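Local coordinates for E2A dna-binding protein (Human adenovirus 5, PDB 2WB0), which binds single-stranded DNA and takes part in elongation in viral strand-displacement replication, unwinding the template without ATP through its capacity to form multimers, at residues S6-G11 / N31-P36; Y22-D27 / V39-A44; Q80-V85 / E316-L321. One frame throughout, in Å; residues are numbered along the deposited sequence.

Contact 1. Residues S6-G11 / N31-P36; sequences SAWEKG and NFKLLP
W8 reaches from the first turn of helix 7-21 to the loop 31-36 and joins it by one polar bond and a small apolar patch. The polar bond runs from W8 NE1 to K33 O, 2.9 Å long but bent, with an N-H...O angle of 145°. It meets the carbonyl from above its plane, 43° out of it, and the oxygen lies at the indole edge, slightly tilted from the ring. The indole gets there because CG is anti to the backbone N (chi1 -172°), which carries the ring off the helix toward the loop.

The apolar part belongs to L34, whose side chain slides past W8 in the opposite direction. L34 CB lies 4.2 Å from W8 CD1, while L34 CD1 runs on to G11 CA at 3.9 Å, where the glycine brings the helix backbone itself into the packing. L34 also touches M12 and V85.

Within the helix start, S6 is the N-cap: its OG accepts from E9 N at 3.2 Å. The whole is a capped helix N-terminus packed against the loop between helices 26-31 and 40-53, part of the all-alpha portion of this DNA-binding protein.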
loop_
_atom_site.group_PDB
_atom_site.type_symbol
_atom_site.label_atom_id
_atom_site.label_comp_id
_atom_site.label_asym_id
_atom_site.label_seq_id
_atom_site.Cartn_x
_atom_site.Cartn_y
_atom_site.Cartn_z
ATOM N N SER A 6 10.191 -32.164 -6.227
ATOM C CA SER A 6 9.682 -30.940 -6.875
ATOM C C SER A 6 9.464 -29.836 -5.808
ATOM O O SER A 6 9.027 -30.108 -4.710
ATOM C CB SER A 6 8.378 -31.220 -7.688
ATOM O OG SER A 6 7.218 -31.501 -6.862
ATOM N N ALA A 7 9.828 -28.611 -6.163
ATOM C CA ALA A 7 9.512 -27.428 -5.374
ATOM C C ALA A 7 8.017 -27.364 -4.952
ATOM O O ALA A 7 7.680 -27.172 -3.747
ATOM C CB ALA A 7 9.910 -26.264 -6.159
ATOM N N TRP A 8 7.109 -27.604 -5.912
ATOM C CA TRP A 8 5.687 -27.672 -5.592
ATOM C C TRP A 8 5.334 -28.626 -4.447
ATOM O O TRP A 8 4.617 -28.238 -3.490
ATOM C CB TRP A 8 4.844 -27.961 -6.853
ATOM C CG TRP A 8 3.357 -27.847 -6.633
ATOM C CD1 TRP A 8 2.592 -26.711 -6.840
ATOM C CD2 TRP A 8 2.459 -28.865 -6.206
ATOM N NE1 TRP A 8 1.281 -26.982 -6.576
ATOM C CE2 TRP A 8 1.163 -28.289 -6.185
ATOM C CE3 TRP A 8 2.609 -30.222 -5.839
ATOM C CZ2 TRP A 8 0.036 -29.003 -5.831
ATOM C CZ3 TRP A 8 1.464 -30.942 -5.464
ATOM C CH2 TRP A 8 0.206 -30.334 -5.434
ATOM N N GLU A 9 5.845 -29.863 -4.468
ATOM C CA GLU A 9 5.518 -30.741 -3.370
ATOM C C GLU A 9 6.116 -30.217 -2.016
ATOM O O GLU A 9 5.513 -30.359 -0.999
ATOM C CB GLU A 9 6.015 -32.181 -3.647
ATOM C CG GLU A 9 5.114 -33.006 -4.579
ATOM C CD GLU A 9 5.727 -34.422 -4.842
ATOM O OE1 GLU A 9 6.764 -34.478 -5.557
ATOM O OE2 GLU A 9 5.185 -35.414 -4.292
ATOM N N LYS A 10 7.294 -29.621 -2.062
ATOM C CA LYS A 10 7.953 -29.140 -0.836
ATOM C C LYS A 10 7.110 -27.974 -0.246
ATOM O O LYS A 10 6.749 -27.985 0.944
ATOM C CB LYS A 10 9.355 -28.702 -1.167
ATOM C CG LYS A 10 10.026 -27.926 -0.045
ATOM C CD LYS A 10 11.456 -27.664 -0.324
ATOM C CE LYS A 10 12.152 -27.237 0.961
ATOM N NZ LYS A 10 13.355 -26.486 0.548
ATOM N N GLY A 11 6.723 -27.024 -1.108
ATOM C CA GLY A 11 5.748 -25.961 -0.754
ATOM C C GLY A 11 4.486 -26.497 -0.150
ATOM O O GLY A 11 4.004 -26.007 0.912
ATOM N N ASN A 31 -8.714 -27.862 -0.776
ATOM C CA ASN A 31 -8.617 -27.251 -2.083
ATOM C C ASN A 31 -7.340 -26.492 -2.339
ATOM O O ASN A 31 -7.076 -26.143 -3.479
ATOM C CB ASN A 31 -9.837 -26.395 -2.339
ATOM C CG ASN A 31 -11.086 -27.226 -2.413
ATOM O OD1 ASN A 31 -12.136 -26.862 -1.848
ATOM N ND2 ASN A 31 -10.980 -28.382 -3.076
ATOM N N PHE A 32 -6.525 -26.250 -1.308
ATOM C CA PHE A 32 -5.284 -25.503 -1.530
ATOM C C PHE A 32 -4.286 -26.264 -2.442
ATOM O O PHE A 32 -4.012 -27.460 -2.222
ATOM C CB PHE A 32 -4.641 -25.210 -0.170
ATOM C CG PHE A 32 -3.440 -24.348 -0.257
ATOM C CD1 PHE A 32 -3.589 -22.951 -0.382
ATOM C CD2 PHE A 32 -2.166 -24.895 -0.207
ATOM C CE1 PHE A 32 -2.471 -22.135 -0.476
ATOM C CE2 PHE A 32 -1.035 -24.089 -0.277
ATOM C CZ PHE A 32 -1.184 -22.703 -0.411
ATOM N N LYS A 33 -3.695 -25.572 -3.410
ATOM C CA LYS A 33 -2.783 -26.163 -4.415
ATOM C C LYS A 33 -1.573 -25.268 -4.639
ATOM O O LYS A 33 -0.889 -25.362 -5.661
ATOM C CB LYS A 33 -3.506 -26.388 -5.772
ATOM C CG LYS A 33 -4.626 -27.439 -5.788
ATOM C CD LYS A 33 -4.161 -28.861 -5.297
ATOM C CE LYS A 33 -5.339 -29.885 -5.402
ATOM N NZ LYS A 33 -4.823 -31.356 -5.082
ATOM N N LEU A 34 -1.270 -24.419 -3.654
ATOM C CA LEU A 34 -0.121 -23.524 -3.735
ATOM C C LEU A 34 -0.151 -22.649 -5.003
ATOM O O LEU A 34 0.872 -22.283 -5.519
ATOM C CB LEU A 34 1.147 -24.364 -3.694
ATOM C CG LEU A 34 2.371 -24.019 -2.856
ATOM C CD1 LEU A 34 3.742 -24.234 -3.619
ATOM C CD2 LEU A 34 2.325 -22.793 -1.977
ATOM N N LEU A 35 -1.335 -22.327 -5.508
ATOM C CA LEU A 35 -1.437 -21.544 -6.716
ATOM C C LEU A 35 -1.448 -20.053 -6.380
ATOM O O LEU A 35 -1.841 -19.689 -5.277
ATOM C CB LEU A 35 -2.755 -21.885 -7.394
ATOM C CG LEU A 35 -2.850 -22.916 -8.545
ATOM C CD1 LEU A 35 -1.610 -23.470 -9.163
ATOM C CD2 LEU A 35 -3.980 -23.865 -8.463
ATOM N N PRO A 36 -1.046 -19.212 -7.338
ATOM C CA PRO A 36 -0.758 -17.818 -6.963
ATOM C C PRO A 36 -1.970 -17.044 -6.422
ATOM O O PRO A 36 -1.783 -16.211 -5.561
ATOM C CB PRO A 36 -0.219 -17.199 -8.254
ATOM C CG PRO A 36 -0.110 -18.271 -9.303
ATOM C CD PRO A 36 -0.515 -19.582 -8.667
#

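Contact 2. Residues Y22-D27 / V39-A44; sequences YHVDND and VEALAA
The V24 side chain has an unusual first torsion, chi1 -6°, which nearly eclipses CG1 with the backbone N and places CG2 near A41 CB and CG1 near A41 O, while CB itself meets A44 CB. The residue just before it, H23, has positive phi (54°) and ends helix 7-21; V24 follows directly.

The contact across the two segments falls on this one valine and is mostly apolar. V24 CB faces A44 CB at 4.1 Å, with the CB of each residue directed toward the other segment. One helical turn earlier, V24 CG2 lies 4.3 Å from A41 CB, and the exception to the apolar packing is CG1, which comes within 4.2 Å of the A41 carbonyl oxygen. The branched side chain therefore rests on two small residues three positions apart, on one side of the helix, and their single methyls let the backbones come close, with V24 CA and A44 CA 6.1 Å apart. M19, K29 and V45 add further contacts to V24.

D25, directly after V24, is the N-cap of helix 26-31, its OD2 accepting from L28 N. The short connection thus ends one helix and starts the next: H23 is the C-prime residue of a Schellman motif closing helix 7-21, followed by the apolar V24 packed on helix 40-53 within the all-alpha region.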
loop_
_atom_site.group_PDB
_atom_site.type_symbol
_atom_site.label_atom_id
_atom_site.label_comp_id
_atom_site.label_asym_id
_atom_site.label_seq_id
_atom_site.Cartn_x
_atom_site.Cartn_y
_atom_site.Cartn_z
ATOM N N TYR A 22 -2.666 -24.595 12.568
ATOM C CA TYR A 22 -3.567 -23.482 12.850
ATOM C C TYR A 22 -5.039 -23.743 12.559
ATOM O O TYR A 22 -5.852 -22.809 12.533
ATOM C CB TYR A 22 -3.019 -22.175 12.266
ATOM C CG TYR A 22 -1.672 -21.835 12.889
ATOM C CD1 TYR A 22 -1.597 -21.188 14.144
ATOM C CD2 TYR A 22 -0.493 -22.173 12.249
ATOM C CE1 TYR A 22 -0.357 -20.900 14.713
ATOM C CE2 TYR A 22 0.726 -21.892 12.777
ATOM C CZ TYR A 22 0.797 -21.259 14.011
ATOM O OH TYR A 22 2.049 -20.990 14.478
ATOM N N HIS A 23 -5.385 -25.031 12.381
ATOM C CA HIS A 23 -6.783 -25.473 12.289
ATOM C C HIS A 23 -7.553 -24.711 11.232
ATOM O O HIS A 23 -8.662 -24.229 11.489
ATOM C CB HIS A 23 -7.467 -25.360 13.670
ATOM C CG HIS A 23 -6.626 -25.920 14.771
ATOM N ND1 HIS A 23 -6.409 -27.281 14.918
ATOM C CD2 HIS A 23 -5.877 -25.308 15.730
ATOM C CE1 HIS A 23 -5.592 -27.483 15.940
ATOM N NE2 HIS A 23 -5.246 -26.305 16.443
ATOM N N VAL A 24 -6.954 -24.554 10.044
ATOM C CA VAL A 24 -7.713 -23.863 9.008
ATOM C C VAL A 24 -8.841 -24.755 8.489
ATOM O O VAL A 24 -8.686 -25.987 8.423
ATOM C CB VAL A 24 -6.846 -23.075 7.931
ATOM C CG1 VAL A 24 -5.375 -23.066 8.246
ATOM C CG2 VAL A 24 -7.183 -23.427 6.459
ATOM N N ASP A 25 -9.963 -24.111 8.149
ATOM C CA ASP A 25 -11.158 -24.745 7.596
ATOM C C ASP A 25 -10.892 -25.916 6.620
ATOM O O ASP A 25 -9.982 -25.848 5.790
ATOM C CB ASP A 25 -11.941 -23.675 6.857
ATOM C CG ASP A 25 -13.010 -24.257 6.004
ATOM O OD1 ASP A 25 -14.026 -24.671 6.581
ATOM O OD2 ASP A 25 -12.818 -24.361 4.765
ATOM N N ASN A 26 -11.694 -26.975 6.677
ATOM C CA ASN A 26 -11.255 -28.189 5.981
ATOM C C ASN A 26 -11.309 -28.049 4.454
ATOM O O ASN A 26 -10.460 -28.601 3.748
ATOM C CB ASN A 26 -12.048 -29.418 6.411
ATOM C CG ASN A 26 -11.719 -29.878 7.812
ATOM O OD1 ASN A 26 -12.626 -30.195 8.559
ATOM N ND2 ASN A 26 -10.429 -29.928 8.175
ATOM N N ASP A 27 -12.314 -27.342 3.968
ATOM C CA ASP A 27 -12.424 -27.113 2.547
ATOM C C ASP A 27 -11.264 -26.290 2.010
ATOM O O ASP A 27 -10.669 -26.631 0.971
ATOM C CB ASP A 27 -13.775 -26.509 2.211
ATOM C CG ASP A 27 -14.927 -27.529 2.412
ATOM O OD1 ASP A 27 -14.637 -28.744 2.630
ATOM O OD2 ASP A 27 -16.102 -27.099 2.354
ATOM N N VAL A 39 -4.884 -17.370 -1.678
ATOM C CA VAL A 39 -4.384 -16.628 -0.506
ATOM C C VAL A 39 -5.258 -16.775 0.757
ATOM O O VAL A 39 -4.739 -16.699 1.885
ATOM C CB VAL A 39 -4.186 -15.129 -0.822
ATOM C CG1 VAL A 39 -3.787 -14.385 0.486
ATOM C CG2 VAL A 39 -3.129 -14.935 -1.907
ATOM N N GLU A 40 -6.529 -17.074 0.558
ATOM C CA GLU A 40 -7.494 -17.235 1.653
ATOM C C GLU A 40 -7.037 -18.203 2.729
ATOM O O GLU A 40 -7.120 -17.876 3.916
ATOM C CB GLU A 40 -8.870 -17.644 1.157
ATOM C CG GLU A 40 -9.918 -17.702 2.303
ATOM C CD GLU A 40 -11.367 -17.859 1.828
ATOM O OE1 GLU A 40 -12.277 -17.805 2.712
ATOM O OE2 GLU A 40 -11.620 -18.069 0.607
ATOM N N ALA A 41 -6.569 -19.387 2.347
ATOM C CA ALA A 41 -6.094 -20.359 3.367
ATOM C C ALA A 41 -4.851 -19.872 4.178
ATOM O O ALA A 41 -4.714 -20.134 5.374
ATOM C CB ALA A 41 -5.839 -21.717 2.722
ATOM N N LEU A 42 -3.993 -19.102 3.544
ATOM C CA LEU A 42 -2.827 -18.591 4.194
ATOM C C LEU A 42 -3.222 -17.383 5.077
ATOM O O LEU A 42 -2.675 -17.190 6.184
ATOM C CB LEU A 42 -1.770 -18.218 3.156
ATOM C CG LEU A 42 -1.408 -19.382 2.238
ATOM C CD1 LEU A 42 -0.348 -18.980 1.225
ATOM C CD2 LEU A 42 -0.859 -20.521 3.150
ATOM N N ALA A 43 -4.180 -16.605 4.614
ATOM C CA ALA A 43 -4.720 -15.528 5.446
ATOM C C ALA A 43 -5.410 -16.127 6.711
ATOM O O ALA A 43 -5.335 -15.547 7.801
ATOM C CB ALA A 43 -5.721 -14.713 4.634
ATOM N N ALA A 44 -6.057 -17.285 6.552
ATOM C CA ALA A 44 -6.710 -17.976 7.692
ATOM C C ALA A 44 -5.672 -18.483 8.712
ATOM O O ALA A 44 -5.883 -18.394 9.931
ATOM C CB ALA A 44 -7.620 -19.076 7.201
#

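Contact 3. Residues Q80-V85 / E316-L321; sequences QSFAEV and ENFTEL
Helix 64-83 closes at A83, and E84, with positive phi (60°), is the C-prime residue of a Schellman motif, while 316-321 is an irregular loop after helix 300-315, the backbones coming nearest at F82 CA and L321 CA, 7.9 Å apart. What joins the two is a T-shaped (edge-to-face) pair of phenylalanines, F82 from the last turn of the helix and F318 from the loop.

The F318 edge points at one face of F82, the ring centroids 5.1 Å apart and the planes at 55°, well short of perpendicular. F82 carries CG anti to its N (chi1 170°), whereas F318 has CG anti to the carbonyl carbon instead; both CA-CB bonds point toward the other segment, and the side chains cross at about a right angle.

Both rings have further partners. F82 makes a cation-pi contact with K10 of helix 7-21 and packs on A14, and F318 stacks on W314 and touches L18. The pair thus ties the end of helix 64-83 to the loop that follows helix 300-315, residues more than 230 positions apart in sequence. F318 CE2 sits above F82, offset toward its rim, 4.1 Å from F82 CZ, and F318 CD2 lies equally close to F82 CE1.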
loop_
_atom_site.group_PDB
_atom_site.type_symbol
_atom_site.label_atom_id
_atom_site.label_comp_id
_atom_site.label_asym_id
_atom_site.label_seq_id
_atom_site.Cartn_x
_atom_site.Cartn_y
_atom_site.Cartn_z
ATOM N N GLN A 80 6.641 -19.618 -0.924
ATOM C CA GLN A 80 7.221 -19.737 -2.258
ATOM C C GLN A 80 8.757 -19.695 -2.215
ATOM O O GLN A 80 9.430 -20.553 -2.829
ATOM C CB GLN A 80 6.667 -18.618 -3.161
ATOM C CG GLN A 80 5.223 -18.875 -3.536
ATOM C CD GLN A 80 4.681 -17.796 -4.526
ATOM O OE1 GLN A 80 5.414 -16.902 -4.944
ATOM N NE2 GLN A 80 3.401 -17.899 -4.874
ATOM N N SER A 81 9.322 -18.700 -1.515
ATOM C CA SER A 81 10.758 -18.638 -1.312
ATOM C C SER A 81 11.315 -19.920 -0.648
ATOM O O SER A 81 12.277 -20.460 -1.152
ATOM C CB SER A 81 11.201 -17.356 -0.573
ATOM O OG SER A 81 10.701 -16.154 -1.238
ATOM N N PHE A 82 10.688 -20.408 0.428
ATOM C CA PHE A 82 11.138 -21.615 1.136
ATOM C C PHE A 82 11.253 -22.785 0.138
ATOM O O PHE A 82 12.315 -23.473 0.033
ATOM C CB PHE A 82 10.158 -21.979 2.232
ATOM C CG PHE A 82 10.389 -23.335 2.870
ATOM C CD1 PHE A 82 11.467 -23.539 3.754
ATOM C CD2 PHE A 82 9.465 -24.345 2.722
ATOM C CE1 PHE A 82 11.656 -24.768 4.378
ATOM C CE2 PHE A 82 9.641 -25.609 3.360
ATOM C CZ PHE A 82 10.736 -25.810 4.190
ATOM N N ALA A 83 10.131 -23.007 -0.548
ATOM C CA ALA A 83 9.965 -24.124 -1.515
ATOM C C ALA A 83 10.716 -23.953 -2.845
ATOM O O ALA A 83 10.858 -24.915 -3.609
ATOM C CB ALA A 83 8.517 -24.297 -1.788
ATOM N N GLU A 84 11.149 -22.740 -3.124
ATOM C CA GLU A 84 11.672 -22.346 -4.418
ATOM C C GLU A 84 10.663 -22.527 -5.559
ATOM O O GLU A 84 11.021 -22.994 -6.677
ATOM C CB GLU A 84 12.973 -23.091 -4.705
ATOM C CG GLU A 84 13.990 -22.966 -3.549
ATOM C CD GLU A 84 15.357 -23.421 -4.008
ATOM O OE1 GLU A 84 15.706 -24.583 -3.733
ATOM O OE2 GLU A 84 16.028 -22.646 -4.708
ATOM N N VAL A 85 9.407 -22.180 -5.282
ATOM C CA VAL A 85 8.435 -22.084 -6.333
ATOM C C VAL A 85 8.205 -20.635 -6.698
ATOM O O VAL A 85 8.123 -19.821 -5.812
ATOM C CB VAL A 85 7.125 -22.898 -6.104
ATOM C CG1 VAL A 85 7.178 -23.851 -4.951
ATOM C CG2 VAL A 85 5.784 -22.044 -6.225
ATOM N N GLU A 316 8.213 -19.037 14.339
ATOM C CA GLU A 316 7.626 -19.982 15.252
ATOM C C GLU A 316 7.372 -21.316 14.551
ATOM O O GLU A 316 6.954 -22.270 15.196
ATOM C CB GLU A 316 6.318 -19.464 15.883
ATOM C CG GLU A 316 6.526 -18.185 16.735
ATOM C CD GLU A 316 5.252 -17.537 17.233
ATOM O OE1 GLU A 316 4.144 -18.091 17.075
ATOM O OE2 GLU A 316 5.377 -16.438 17.823
ATOM N N ASN A 317 7.663 -21.393 13.255
ATOM C CA ASN A 317 7.359 -22.636 12.513
ATOM C C ASN A 317 8.486 -23.231 11.729
ATOM O O ASN A 317 8.433 -24.411 11.396
ATOM C CB ASN A 317 6.164 -22.416 11.610
ATOM C CG ASN A 317 4.927 -22.218 12.377
ATOM O OD1 ASN A 317 4.512 -21.094 12.667
ATOM N ND2 ASN A 317 4.316 -23.286 12.733
ATOM N N PHE A 318 9.488 -22.413 11.437
ATOM C CA PHE A 318 10.636 -22.775 10.639
ATOM C C PHE A 318 11.823 -22.222 11.340
ATOM O O PHE A 318 11.703 -21.249 12.100
ATOM C CB PHE A 318 10.532 -22.241 9.190
ATOM C CG PHE A 318 9.342 -22.767 8.469
ATOM C CD1 PHE A 318 8.103 -22.121 8.578
ATOM C CD2 PHE A 318 9.413 -23.960 7.743
ATOM C CE1 PHE A 318 6.935 -22.634 7.975
ATOM C CE2 PHE A 318 8.260 -24.472 7.138
ATOM C CZ PHE A 318 7.015 -23.792 7.237
ATOM N N THR A 319 12.995 -22.816 11.120
ATOM C CA THR A 319 14.145 -22.308 11.873
ATOM C C THR A 319 15.004 -21.265 11.128
ATOM O O THR A 319 15.756 -20.548 11.777
ATOM C CB THR A 319 14.986 -23.464 12.522
ATOM O OG1 THR A 319 15.798 -24.052 11.517
ATOM C CG2 THR A 319 14.034 -24.565 13.150
ATOM N N GLU A 320 14.896 -21.161 9.795
ATOM C CA GLU A 320 15.443 -20.004 9.051
ATOM C C GLU A 320 14.315 -19.305 8.290
ATOM O O GLU A 320 13.301 -19.937 7.951
ATOM C CB GLU A 320 16.480 -20.377 8.000
ATOM C CG GLU A 320 17.876 -20.234 8.467
ATOM C CD GLU A 320 18.418 -21.585 8.767
ATOM O OE1 GLU A 320 18.697 -21.877 9.952
ATOM O OE2 GLU A 320 18.512 -22.384 7.805
ATOM N N LEU A 321 14.514 -18.011 8.047
ATOM C CA LEU A 321 13.566 -17.197 7.272
ATOM C C LEU A 321 14.187 -17.178 5.872
ATOM O O LEU A 321 15.302 -16.786 5.738
ATOM C CB LEU A 321 13.586 -15.751 7.802
ATOM C CG LEU A 321 12.455 -14.717 7.789
ATOM C CD1 LEU A 321 12.889 -13.328 7.279
ATOM C CD2 LEU A 321 11.080 -15.189 7.309
#

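How the contacts relate
The three contacts lie on the same side of the chain's centre, among the N-terminal helices and the loop after helix 300-315, away from the two zinc sites. Contacts 1 and 2 interleave along the chain, their centres 14 Å apart, and meet at F32, whose CD1 lies 4.0 Å from A41 CB and whose CE1 packs on L42. Contact 3 has its centre 13 Å from that of contact 1. Here K10 NZ probably hydrogen-bonds F82 O at 3.2 Å, so one lysine of helix 7-21 meets both the carbonyl and the ring of F82. Contacts 2 and 3 are farther apart, 18 Å between centres. Helix 7-21 runs past all three, its start in contact 1 and its end leading into contact 2.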